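Oligogalacturonate lyase (Yersinia enterocolitica subsp. enterocolitica, PDB 3PE7) cleaves short oligogalacturonates by beta-elimination, probably in the cytoplasm, using a seven-bladed beta-propeller scaffold that binds manganese. Local coordinates at residues Phe87-Pro90 with Asp91-Leu95; Ser357-Asp361 with Asp362-Leu366; Met289-Asp293 with Gly294-Val298; Cys42-Asp46 with Gly47-Leu51; Asp154-Lys157 with Phe158-Tyr162. All coordinates share one frame; numbering follows the deposited sequence.

Contact 1 (Phe87-Pro90 with Asp91-Leu95)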
# COMPACT_ATOMS: atom_id res chain seq x y z
N PHE A 87 -6.59 -7.34 -0.79
CA PHE A 87 -5.43 -8.22 -0.97
C PHE A 87 -5.87 -9.65 -1.26
O PHE A 87 -6.97 -10.08 -0.89
CB PHE A 87 -4.51 -8.16 0.25
CG PHE A 87 -5.15 -8.61 1.54
CD1 PHE A 87 -5.04 -9.93 1.96
CD2 PHE A 87 -5.85 -7.70 2.34
CE1 PHE A 87 -5.64 -10.35 3.18
CE2 PHE A 87 -6.44 -8.10 3.56
CZ PHE A 87 -6.34 -9.42 3.98
N LEU A 88 -5.00 -10.38 -1.93
CA LEU A 88 -5.19 -11.81 -2.15
C LEU A 88 -4.67 -12.60 -0.96
O LEU A 88 -3.69 -12.22 -0.32
CB LEU A 88 -4.44 -12.25 -3.42
CG LEU A 88 -4.89 -11.59 -4.72
CD1 LEU A 88 -4.00 -12.10 -5.91
CD2 LEU A 88 -6.37 -11.84 -4.94
N SER A 89 -5.33 -13.72 -0.68
CA SER A 89 -4.86 -14.61 0.37
C SER A 89 -3.53 -15.28 -0.06
O SER A 89 -3.24 -15.34 -1.26
CB SER A 89 -5.92 -15.69 0.64
OG SER A 89 -6.21 -16.43 -0.53
N PRO A 90 -2.77 -15.82 0.91
CA PRO A 90 -1.53 -16.53 0.54
C PRO A 90 -1.72 -17.63 -0.50
O PRO A 90 -0.91 -17.75 -1.44
CB PRO A 90 -1.02 -17.10 1.88
CG PRO A 90 -1.54 -16.15 2.91
CD PRO A 90 -2.89 -15.65 2.37
N ASP A 91 -2.82 -18.38 -0.39
CA ASP A 91 -3.08 -19.50 -1.29
C ASP A 91 -3.71 -19.11 -2.63
O ASP A 91 -4.06 -19.97 -3.43
CB ASP A 91 -3.89 -20.60 -0.56
CG ASP A 91 -3.10 -21.28 0.54
OD1 ASP A 91 -1.84 -21.30 0.48
OD2 ASP A 91 -3.74 -21.82 1.49
N ASP A 92 -3.85 -17.81 -2.88
CA ASP A 92 -4.42 -17.33 -4.16
C ASP A 92 -5.89 -17.69 -4.38
O ASP A 92 -6.39 -17.63 -5.51
CB ASP A 92 -3.60 -17.85 -5.36
CG ASP A 92 -2.15 -17.46 -5.29
OD1 ASP A 92 -1.85 -16.35 -4.80
OD2 ASP A 92 -1.30 -18.27 -5.71
N ASP A 93 -6.60 -18.04 -3.31
CA ASP A 93 -7.96 -18.53 -3.46
C ASP A 93 -9.03 -17.56 -2.97
O ASP A 93 -10.23 -17.85 -3.10
CB ASP A 93 -8.11 -19.90 -2.77
CG ASP A 93 -7.78 -19.88 -1.29
OD1 ASP A 93 -8.07 -20.89 -0.62
OD2 ASP A 93 -7.20 -18.90 -0.77
N ALA A 94 -8.61 -16.44 -2.40
CA ALA A 94 -9.56 -15.46 -1.85
C ALA A 94 -9.11 -14.02 -2.04
O ALA A 94 -7.92 -13.74 -2.10
CB ALA A 94 -9.83 -15.73 -0.38
N LEU A 95 -10.09 -13.12 -2.11
CA LEU A 95 -9.85 -11.69 -2.02
C LEU A 95 -10.48 -11.17 -0.73
O LEU A 95 -11.61 -11.52 -0.42
CB LEU A 95 -10.48 -10.96 -3.21
CG LEU A 95 -10.80 -9.47 -3.07
CD1 LEU A 95 -9.52 -8.62 -3.04
CD2 LEU A 95 -11.69 -9.07 -4.24
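S89 and D93 meet across the turn of the beta hairpin that joins strands 87-88 and 94-99, the first two strands of one blade of the seven-bladed propeller. The hydroxyl OG of S89 donates to OD2 of D93 at 2.7 Å and meets that oxygen nearly along its C-O bond. A chi1 of 58° turns OG inward over the loop, so that it reaches the carboxylate of a residue that is otherwise exposed. The backbone of S89 is used at both ends. Its N donates to A94 O at 3.0 Å, while its carbonyl takes the amide of D92, also at 3.0 Å, closing a type I turn from S89 to D92. That amide approaches from above the carbonyl plane, and K41 NZ is a further donor to the same oxygen. D92, with a positive phi of 65°, has its carboxylate held by salt bridges from K41 to OD1 and from R45 to OD2. Behind the turn, L88 and L95 form a non-hydrogen-bonded antiparallel pair with their side chains on one face of the sheet. A94 O, already bonded to S89 N, also receives a CA-H contact from L88 CA at 3.3 Å.

Contact 2 (Ser357-Asp361 with Asp362-Leu366); sequences SFTPD and DKQIL
F358 lays its ring obliquely against I365, with CD2 3.7 Å from the methyl CG2, while its CB lies 3.6 Å from D362 OD2. F358 and I365 are a non-hydrogen-bonded pair on one face of the sheet, where the ring also packs on L296 and V298 of the adjoining blade. At the turn the polar centre is OD1 of D361. T359 OG1 donates to it at 2.7 Å, and the amide of K363 at 2.9 Å comes from the other face of the carboxylate, making an Asx turn. T359 OG1 in turn accepts from Q364 N at 3.2 Å, a rather bent bond. These bonds close the turn of a beta hairpin in the propeller's closing blade, where strands from both chain ends share one sheet; the type I turn runs from T359 to D362. T359 N and Q364 O are bonded at 3.0 Å, and the S357-L366 hydrogen-bonded pair follows, the S357 side chain about 12 Å from the bound manganese. S357 OG itself is engaged by R35, and D362 OD1 by N291. A water donates to D361 OD2 at 2.7 Å and, weakly, to Q364 OE1, bridging the two side chains beside the turn.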
# COMPACT_ATOMS: atom_id res chain seq x y z
N SER A 357 5.60 -1.57 -6.98
CA SER A 357 6.09 -2.78 -6.31
C SER A 357 6.70 -3.70 -7.37
O SER A 357 6.55 -3.44 -8.57
CB SER A 357 4.98 -3.48 -5.52
OG SER A 357 4.04 -4.08 -6.41
N PHE A 358 7.38 -4.76 -6.94
CA PHE A 358 7.99 -5.71 -7.85
C PHE A 358 7.05 -6.85 -8.20
O PHE A 358 6.27 -7.28 -7.35
CB PHE A 358 9.30 -6.26 -7.25
CG PHE A 358 10.38 -5.23 -7.08
CD1 PHE A 358 10.54 -4.55 -5.88
CD2 PHE A 358 11.26 -4.93 -8.12
CE1 PHE A 358 11.57 -3.58 -5.69
CE2 PHE A 358 12.27 -3.96 -7.96
CZ PHE A 358 12.43 -3.29 -6.74
N THR A 359 7.10 -7.33 -9.44
CA THR A 359 6.46 -8.59 -9.80
C THR A 359 7.13 -9.71 -8.98
O THR A 359 8.26 -9.54 -8.51
CB THR A 359 6.61 -8.89 -11.29
OG1 THR A 359 7.98 -8.73 -11.69
CG2 THR A 359 5.71 -7.95 -12.13
N PRO A 360 6.45 -10.85 -8.82
CA PRO A 360 7.04 -11.92 -8.00
C PRO A 360 8.43 -12.39 -8.48
O PRO A 360 9.24 -12.87 -7.66
CB PRO A 360 5.99 -13.06 -8.12
CG PRO A 360 4.69 -12.31 -8.25
CD PRO A 360 5.03 -11.13 -9.14
N ASP A 361 8.72 -12.23 -9.77
CA ASP A 361 10.03 -12.64 -10.33
C ASP A 361 11.13 -11.58 -10.25
O ASP A 361 12.27 -11.83 -10.64
CB ASP A 361 9.87 -13.19 -11.77
CG ASP A 361 9.45 -12.14 -12.78
OD1 ASP A 361 9.35 -10.95 -12.42
OD2 ASP A 361 9.21 -12.52 -13.95
N ASP A 362 10.77 -10.40 -9.72
CA ASP A 362 11.68 -9.25 -9.56
C ASP A 362 12.19 -8.67 -10.89
O ASP A 362 13.16 -7.91 -10.89
CB ASP A 362 12.86 -9.58 -8.62
CG ASP A 362 12.45 -9.60 -7.16
OD1 ASP A 362 13.27 -10.00 -6.32
OD2 ASP A 362 11.29 -9.20 -6.87
N LYS A 363 11.51 -9.00 -11.99
CA LYS A 363 11.98 -8.54 -13.30
C LYS A 363 11.29 -7.27 -13.77
O LYS A 363 11.78 -6.58 -14.68
CB LYS A 363 11.78 -9.63 -14.36
CG LYS A 363 12.50 -10.96 -14.04
CD LYS A 363 13.93 -10.99 -14.51
CE LYS A 363 14.65 -12.31 -14.09
NZ LYS A 363 13.79 -13.47 -14.39
N GLN A 364 10.16 -6.95 -13.15
CA GLN A 364 9.35 -5.82 -13.57
C GLN A 364 8.83 -5.04 -12.37
O GLN A 364 8.76 -5.56 -11.27
CB GLN A 364 8.15 -6.30 -14.38
CG GLN A 364 8.51 -6.92 -15.69
CD GLN A 364 7.32 -7.59 -16.29
OE1 GLN A 364 6.78 -8.55 -15.73
NE2 GLN A 364 6.88 -7.09 -17.43
N ILE A 365 8.45 -3.79 -12.60
CA ILE A 365 7.70 -3.07 -11.59
C ILE A 365 6.29 -2.72 -12.09
O ILE A 365 6.09 -2.38 -13.27
CB ILE A 365 8.46 -1.82 -11.09
CG1 ILE A 365 8.97 -0.97 -12.25
CG2 ILE A 365 9.65 -2.24 -10.15
CD1 ILE A 365 9.49 0.41 -11.80
N LEU A 366 5.33 -2.82 -11.19
CA LEU A 366 3.92 -2.49 -11.48
C LEU A 366 3.59 -1.15 -10.88
O LEU A 366 3.90 -0.89 -9.71
CB LEU A 366 2.98 -3.55 -10.87
CG LEU A 366 1.47 -3.25 -10.99
CD1 LEU A 366 1.00 -3.46 -12.41
CD2 LEU A 366 0.64 -4.11 -10.00
O HOH W 1 9.29 -9.56 -5.56
O HOH W 2 8.84 -10.59 -15.85

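Contact 3 (Met289-Asp293 with Gly294-Val298); sequences MSNYD and GSLMV
N291, D293 and S295 each hold the side chain between the backbone N and the carbonyl carbon (chi1 66°, 70° and 57°), and in this turn that brings all three polar ends to one place. The amide ND2 of N291 donates to S295 OG at 3.0 Å, with the hydroxyl lying almost exactly in the amide plane. S295 OG donates to D293 OD2 at 2.6 Å, on the syn side of the carboxylate. The same OD2 takes the S295 backbone amide at 3.2 Å, this time from well above the carboxylate plane. At the other end of the amide, N291 OD1 receives L296 N at 3.0 Å. These bonds close a beta hairpin between strands 287-290 and 296-301 of one propeller blade, round a type I turn from N291 to G294. The strands are then paired by V298 N to M289 O at 2.8 Å, and S290 CB rests on M297 CG at 3.8 Å. ND2 donates to S295 OG and to D362 of the adjoining blade while OD1 accepts L296 N, which together support this orientation of the amide. The serine, donor and acceptor at once, probably couples the two bonds, the carboxylate strengthening the hydroxyl's hold on the amide.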
# COMPACT_ATOMS: atom_id res chain seq x y z
N MET A 289 9.05 0.80 -1.51
CA MET A 289 8.71 -0.61 -1.36
C MET A 289 9.91 -1.47 -1.73
O MET A 289 10.79 -1.03 -2.48
CB MET A 289 7.49 -0.94 -2.26
CG MET A 289 6.89 -2.33 -2.09
SD MET A 289 6.72 -2.84 -0.36
CE MET A 289 6.17 -4.53 -0.59
N SER A 290 9.96 -2.68 -1.18
CA SER A 290 11.04 -3.61 -1.51
C SER A 290 10.55 -4.92 -2.14
O SER A 290 9.35 -5.20 -2.15
CB SER A 290 11.87 -3.92 -0.25
OG SER A 290 11.19 -4.84 0.60
N ASN A 291 11.50 -5.70 -2.66
CA ASN A 291 11.25 -7.09 -3.02
C ASN A 291 11.29 -7.93 -1.73
O ASN A 291 11.38 -7.39 -0.64
CB ASN A 291 12.27 -7.58 -4.06
CG ASN A 291 13.69 -7.66 -3.52
OD1 ASN A 291 14.01 -7.14 -2.46
ND2 ASN A 291 14.58 -8.32 -4.30
N TYR A 292 11.20 -9.25 -1.87
CA TYR A 292 10.94 -10.10 -0.70
C TYR A 292 11.99 -9.99 0.41
O TYR A 292 11.63 -9.93 1.60
CB TYR A 292 10.76 -11.55 -1.15
CG TYR A 292 10.28 -12.50 -0.07
CD1 TYR A 292 8.97 -12.50 0.35
CD2 TYR A 292 11.17 -13.39 0.53
CE1 TYR A 292 8.52 -13.41 1.33
CE2 TYR A 292 10.74 -14.29 1.52
CZ TYR A 292 9.43 -14.28 1.91
OH TYR A 292 9.00 -15.17 2.87
N ASP A 293 13.27 -9.96 0.04
CA ASP A 293 14.35 -9.95 1.05
C ASP A 293 15.00 -8.59 1.24
O ASP A 293 16.00 -8.48 1.93
CB ASP A 293 15.41 -11.04 0.72
CG ASP A 293 16.24 -10.71 -0.51
OD1 ASP A 293 17.35 -11.29 -0.67
OD2 ASP A 293 15.80 -9.86 -1.33
N GLY A 294 14.44 -7.55 0.62
CA GLY A 294 14.96 -6.20 0.79
C GLY A 294 16.26 -5.93 0.05
O GLY A 294 16.92 -4.94 0.32
N SER A 295 16.62 -6.81 -0.89
CA SER A 295 17.82 -6.59 -1.72
C SER A 295 17.59 -5.56 -2.83
O SER A 295 18.54 -5.03 -3.39
CB SER A 295 18.30 -7.92 -2.31
OG SER A 295 17.28 -8.56 -3.07
N LEU A 296 16.33 -5.34 -3.19
CA LEU A 296 15.96 -4.29 -4.15
C LEU A 296 14.85 -3.44 -3.57
O LEU A 296 13.97 -3.96 -2.89
CB LEU A 296 15.46 -4.89 -5.47
CG LEU A 296 16.43 -5.72 -6.33
CD1 LEU A 296 15.65 -6.37 -7.46
CD2 LEU A 296 17.56 -4.83 -6.85
N MET A 297 14.89 -2.14 -3.83
CA MET A 297 13.79 -1.25 -3.46
C MET A 297 13.39 -0.39 -4.64
O MET A 297 14.15 -0.21 -5.58
CB MET A 297 14.15 -0.39 -2.24
CG MET A 297 14.44 -1.21 -0.98
SD MET A 297 14.56 -0.22 0.52
CE MET A 297 15.18 -1.47 1.64
N VAL A 298 12.16 0.10 -4.59
CA VAL A 298 11.64 0.93 -5.67
C VAL A 298 10.89 2.12 -5.10
O VAL A 298 10.16 1.99 -4.10
CB VAL A 298 10.77 0.09 -6.66
CG1 VAL A 298 9.51 -0.48 -5.98
CG2 VAL A 298 10.38 0.94 -7.89

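Contact 4 (Cys42-Asp46 with Gly47-Leu51)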
# COMPACT_ATOMS: atom_id res chain seq x y z
N CYS A 42 -1.15 -8.42 -4.53
CA CYS A 42 -2.00 -8.34 -5.73
C CYS A 42 -1.68 -9.33 -6.85
O CYS A 42 -2.51 -9.57 -7.68
CB CYS A 42 -2.03 -6.91 -6.33
SG CYS A 42 -0.40 -6.25 -6.79
N PHE A 43 -0.45 -9.87 -6.86
CA PHE A 43 -0.11 -10.91 -7.81
C PHE A 43 -0.31 -12.27 -7.17
O PHE A 43 0.01 -12.44 -6.01
CB PHE A 43 1.36 -10.82 -8.23
CG PHE A 43 1.65 -9.69 -9.15
CD1 PHE A 43 1.43 -9.83 -10.52
CD2 PHE A 43 2.18 -8.50 -8.65
CE1 PHE A 43 1.74 -8.76 -11.40
CE2 PHE A 43 2.46 -7.43 -9.51
CZ PHE A 43 2.25 -7.57 -10.88
N THR A 44 -0.81 -13.24 -7.93
CA THR A 44 -0.81 -14.63 -7.45
C THR A 44 0.65 -15.11 -7.34
O THR A 44 1.54 -14.51 -7.93
CB THR A 44 -1.65 -15.58 -8.33
OG1 THR A 44 -1.25 -15.48 -9.71
CG2 THR A 44 -3.12 -15.23 -8.21
N ARG A 45 0.89 -16.17 -6.58
CA ARG A 45 2.26 -16.60 -6.30
C ARG A 45 3.09 -16.89 -7.55
O ARG A 45 4.29 -16.61 -7.58
CB ARG A 45 2.25 -17.81 -5.37
CG ARG A 45 1.80 -17.47 -3.96
CD ARG A 45 1.58 -18.75 -3.13
NE ARG A 45 0.53 -19.59 -3.67
CZ ARG A 45 0.17 -20.76 -3.14
NH1 ARG A 45 0.79 -21.20 -2.05
NH2 ARG A 45 -0.78 -21.48 -3.70
N ASP A 46 2.46 -17.44 -8.58
CA ASP A 46 3.17 -17.76 -9.82
C ASP A 46 3.27 -16.58 -10.80
O ASP A 46 3.76 -16.73 -11.91
CB ASP A 46 2.59 -19.02 -10.49
CG ASP A 46 1.29 -18.76 -11.24
OD1 ASP A 46 0.67 -17.67 -11.09
OD2 ASP A 46 0.89 -19.67 -12.00
N GLY A 47 2.78 -15.42 -10.37
CA GLY A 47 2.90 -14.19 -11.16
C GLY A 47 1.97 -14.11 -12.36
O GLY A 47 2.09 -13.19 -13.16
N SER A 48 1.02 -15.05 -12.48
CA SER A 48 0.21 -15.13 -13.70
C SER A 48 -1.08 -14.33 -13.67
O SER A 48 -1.68 -14.09 -14.70
CB SER A 48 -0.11 -16.60 -14.08
OG SER A 48 -0.99 -17.19 -13.15
N LYS A 49 -1.53 -14.00 -12.47
CA LYS A 49 -2.78 -13.24 -12.33
C LYS A 49 -2.59 -12.01 -11.46
O LYS A 49 -1.74 -12.01 -10.56
CB LYS A 49 -3.91 -14.15 -11.84
CG LYS A 49 -4.35 -15.20 -12.90
CD LYS A 49 -5.20 -16.29 -12.28
CE LYS A 49 -5.47 -17.39 -13.30
NZ LYS A 49 -4.20 -18.03 -13.76
N LEU A 50 -3.38 -10.97 -11.72
CA LEU A 50 -3.20 -9.68 -11.04
C LEU A 50 -4.53 -9.05 -10.63
O LEU A 50 -5.40 -8.83 -11.46
CB LEU A 50 -2.42 -8.71 -11.95
CG LEU A 50 -2.26 -7.25 -11.50
CD1 LEU A 50 -1.46 -7.17 -10.20
CD2 LEU A 50 -1.61 -6.41 -12.59
N LEU A 51 -4.67 -8.78 -9.34
CA LEU A 51 -5.79 -8.04 -8.75
C LEU A 51 -5.63 -6.54 -9.03
O LEU A 51 -4.54 -5.99 -8.81
CB LEU A 51 -5.76 -8.23 -7.24
CG LEU A 51 -6.88 -7.54 -6.44
CD1 LEU A 51 -8.23 -8.22 -6.71
CD2 LEU A 51 -6.56 -7.56 -4.95
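D46 and S48 meet through two hydrogen bonds: the hydroxyl OG of S48 donates to D46 OD1 at 2.7 Å, approaching on the syn side and close to the carboxylate plane. The backbone amide of S48 reaches the same oxygen at 3.0 Å from above that plane, so one carboxylate oxygen grips both the side chain and the backbone of its partner in an Asx turn. With chi1 of 78°, D46 folds its carboxylate back over the loop toward S48. T44 holds the other side of the turn. Its OG1 accepts from K49 N at 3.1 Å along a bent path, its carbonyl takes G47 N at 2.9 Å, and its own N donates to K49 O. One step further on, L51 N donates to C42 O at 2.8 Å in a nearly straight bond. G47, with positive phi, ends the type I turn that starts at T44.

Outward from these bonds the packing is apolar. CD1 of L50 sits over the centre of the F43 ring, 3.7 Å from its centroid and only 10° off the ring normal, a CH-pi contact. That methyl also touches C42 SG at 3.7 Å, the sulfur lying to one side of the line from methyl to ring, while the T44 side chain crosses that of K49 at a slant, CG2 near CB. L366, from a neighbouring blade, packs against C42, F43 and L50. Backbone bridging is confined to the single F43-L50 pair, yet the tight turn leading into strand 49-54 resembles the aspartate-containing turns at 87-95, 289-298 and 357-366 in three other blades of this seven-bladed propeller.

Contact 5 (Asp154-Lys157 with Phe158-Tyr162); sequences DWKK and FHEFY
The backbone after D154 is a short alpha helix, its bonds running from residue i+4 back to i: F158 N to D154 O, H159 N to W155 O, E160 N to K156 O and F161 N to K157 O. D154 stands at the N-cap. Its OD1 accepts from K157 N at 2.9 Å, and its OD2 forms a salt bridge with K157 NZ at 2.7 Å, so both oxygens are taken by a single lysine, one through the backbone and one through the bent side chain.

On another side of the helix W155 and F158 run side by side and point the same way. The indole turns an edge to the face of the phenyl ring, with CZ3 3.6 Å from F158 CD2, offset toward the rim. The ring centroids are 5.0 Å apart and the planes 62° apart, a T-shaped stack; F158 also meets W189. The W155 side chain lies about 5 Å from that of Q350, a manganese ligand, and about 8 Å from the ion.

A third side carries K156, H159 and E160. K156 NZ makes a salt bridge to E160 OE2 at 3.0 Å, and H159 ND1 donates to the same oxygen at 3.2 Å, with OE2 almost in the imidazole plane. The two donors come from opposite faces of the carboxylate. One oxygen thus ties together two side chains a turn apart, while at the helix start the negative D154, bonded to the first-turn amide K157 N, probably gains from the positive end of the helix dipole.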
# COMPACT_ATOMS: atom_id res chain seq x y z
N ASP A 154 -10.00 16.26 2.22
CA ASP A 154 -8.94 17.12 1.71
C ASP A 154 -7.82 17.23 2.75
O ASP A 154 -7.99 16.80 3.90
CB ASP A 154 -9.46 18.51 1.30
CG ASP A 154 -10.03 19.31 2.47
OD1 ASP A 154 -9.27 19.64 3.41
OD2 ASP A 154 -11.25 19.62 2.43
N TRP A 155 -6.69 17.82 2.34
CA TRP A 155 -5.50 17.87 3.20
C TRP A 155 -5.58 18.83 4.38
O TRP A 155 -4.90 18.60 5.39
CB TRP A 155 -4.24 18.08 2.35
CG TRP A 155 -3.97 16.86 1.53
CD1 TRP A 155 -4.17 16.71 0.19
CD2 TRP A 155 -3.52 15.58 2.01
NE1 TRP A 155 -3.84 15.43 -0.20
CE2 TRP A 155 -3.44 14.71 0.90
CE3 TRP A 155 -3.16 15.09 3.28
CZ2 TRP A 155 -3.02 13.39 1.01
CZ3 TRP A 155 -2.74 13.76 3.39
CH2 TRP A 155 -2.68 12.93 2.25
N LYS A 156 -6.41 19.87 4.29
CA LYS A 156 -6.69 20.72 5.43
C LYS A 156 -7.42 19.97 6.56
O LYS A 156 -7.07 20.10 7.73
CB LYS A 156 -7.46 21.99 5.01
CG LYS A 156 -7.85 22.93 6.14
CD LYS A 156 -6.62 23.58 6.79
CE LYS A 156 -7.04 24.56 7.88
NZ LYS A 156 -5.87 25.14 8.62
N LYS A 157 -8.44 19.19 6.19
CA LYS A 157 -9.15 18.36 7.16
C LYS A 157 -8.17 17.37 7.80
O LYS A 157 -8.19 17.17 9.01
CB LYS A 157 -10.30 17.60 6.50
CG LYS A 157 -11.51 18.47 6.10
CD LYS A 157 -12.40 17.72 5.13
CE LYS A 157 -13.67 18.50 4.79
NZ LYS A 157 -13.41 19.77 4.06
N PHE A 158 -7.32 16.76 6.97
CA PHE A 158 -6.33 15.78 7.42
C PHE A 158 -5.35 16.42 8.40
O PHE A 158 -5.03 15.82 9.43
CB PHE A 158 -5.58 15.20 6.20
CG PHE A 158 -4.84 13.90 6.48
CD1 PHE A 158 -5.44 12.66 6.25
CD2 PHE A 158 -3.52 13.93 6.94
CE1 PHE A 158 -4.75 11.46 6.50
CE2 PHE A 158 -2.82 12.75 7.20
CZ PHE A 158 -3.42 11.52 6.97
N HIS A 159 -4.92 17.65 8.12
CA HIS A 159 -4.04 18.40 9.01
C HIS A 159 -4.68 18.70 10.36
O HIS A 159 -4.11 18.38 11.42
CB HIS A 159 -3.55 19.69 8.33
CG HIS A 159 -2.57 20.47 9.16
ND1 HIS A 159 -2.96 21.47 10.02
CD2 HIS A 159 -1.22 20.39 9.26
CE1 HIS A 159 -1.89 21.98 10.61
NE2 HIS A 159 -0.83 21.34 10.17
N GLU A 160 -5.87 19.29 10.33
CA GLU A 160 -6.59 19.72 11.54
C GLU A 160 -7.04 18.56 12.42
O GLU A 160 -7.18 18.71 13.64
CB GLU A 160 -7.80 20.59 11.18
CG GLU A 160 -7.43 21.95 10.53
CD GLU A 160 -6.52 22.80 11.40
OE1 GLU A 160 -6.84 23.01 12.59
OE2 GLU A 160 -5.48 23.27 10.88
N PHE A 161 -7.30 17.41 11.79
CA PHE A 161 -7.81 16.25 12.51
C PHE A 161 -6.85 15.81 13.62
O PHE A 161 -7.29 15.38 14.70
CB PHE A 161 -8.03 15.10 11.53
CG PHE A 161 -8.75 13.93 12.13
CD1 PHE A 161 -10.05 14.08 12.63
CD2 PHE A 161 -8.14 12.69 12.20
CE1 PHE A 161 -10.72 12.99 13.19
CE2 PHE A 161 -8.82 11.59 12.75
CZ PHE A 161 -10.10 11.75 13.25
N TYR A 162 -5.56 15.91 13.34
CA TYR A 162 -4.51 15.52 14.29
C TYR A 162 -4.68 16.20 15.67
O TYR A 162 -4.52 15.56 16.70
CB TYR A 162 -3.14 15.84 13.70
CG TYR A 162 -1.99 15.84 14.69
CD1 TYR A 162 -1.42 17.04 15.14
CD2 TYR A 162 -1.47 14.64 15.17
CE1 TYR A 162 -0.37 17.03 16.06
CE2 TYR A 162 -0.42 14.62 16.09
CZ TYR A 162 0.13 15.82 16.53
OH TYR A 162 1.18 15.81 17.42

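Overall arrangement
From the N terminus, contact 4 (42-51) comes first, then contact 1 (87-95), contact 5 (154-162), contact 3 (289-298) and contact 2 (357-366). Contacts 4, 1, 3 and 2 each close a short turn, while contact 5 lies within a helix; all five are in series, and none nests in or crosses another. Contacts 3, 2, 4 and 1 are the inner turns of four successive blades, with contact 2 in the blade that joins the two chain ends. They touch as neighbours, 3 with 2, 2 with 4 and 4 with 1, so these four adjacent blades pack together. On the opposite side of the chain's centre, contact 5 lies over 30 Å from them, centre to centre.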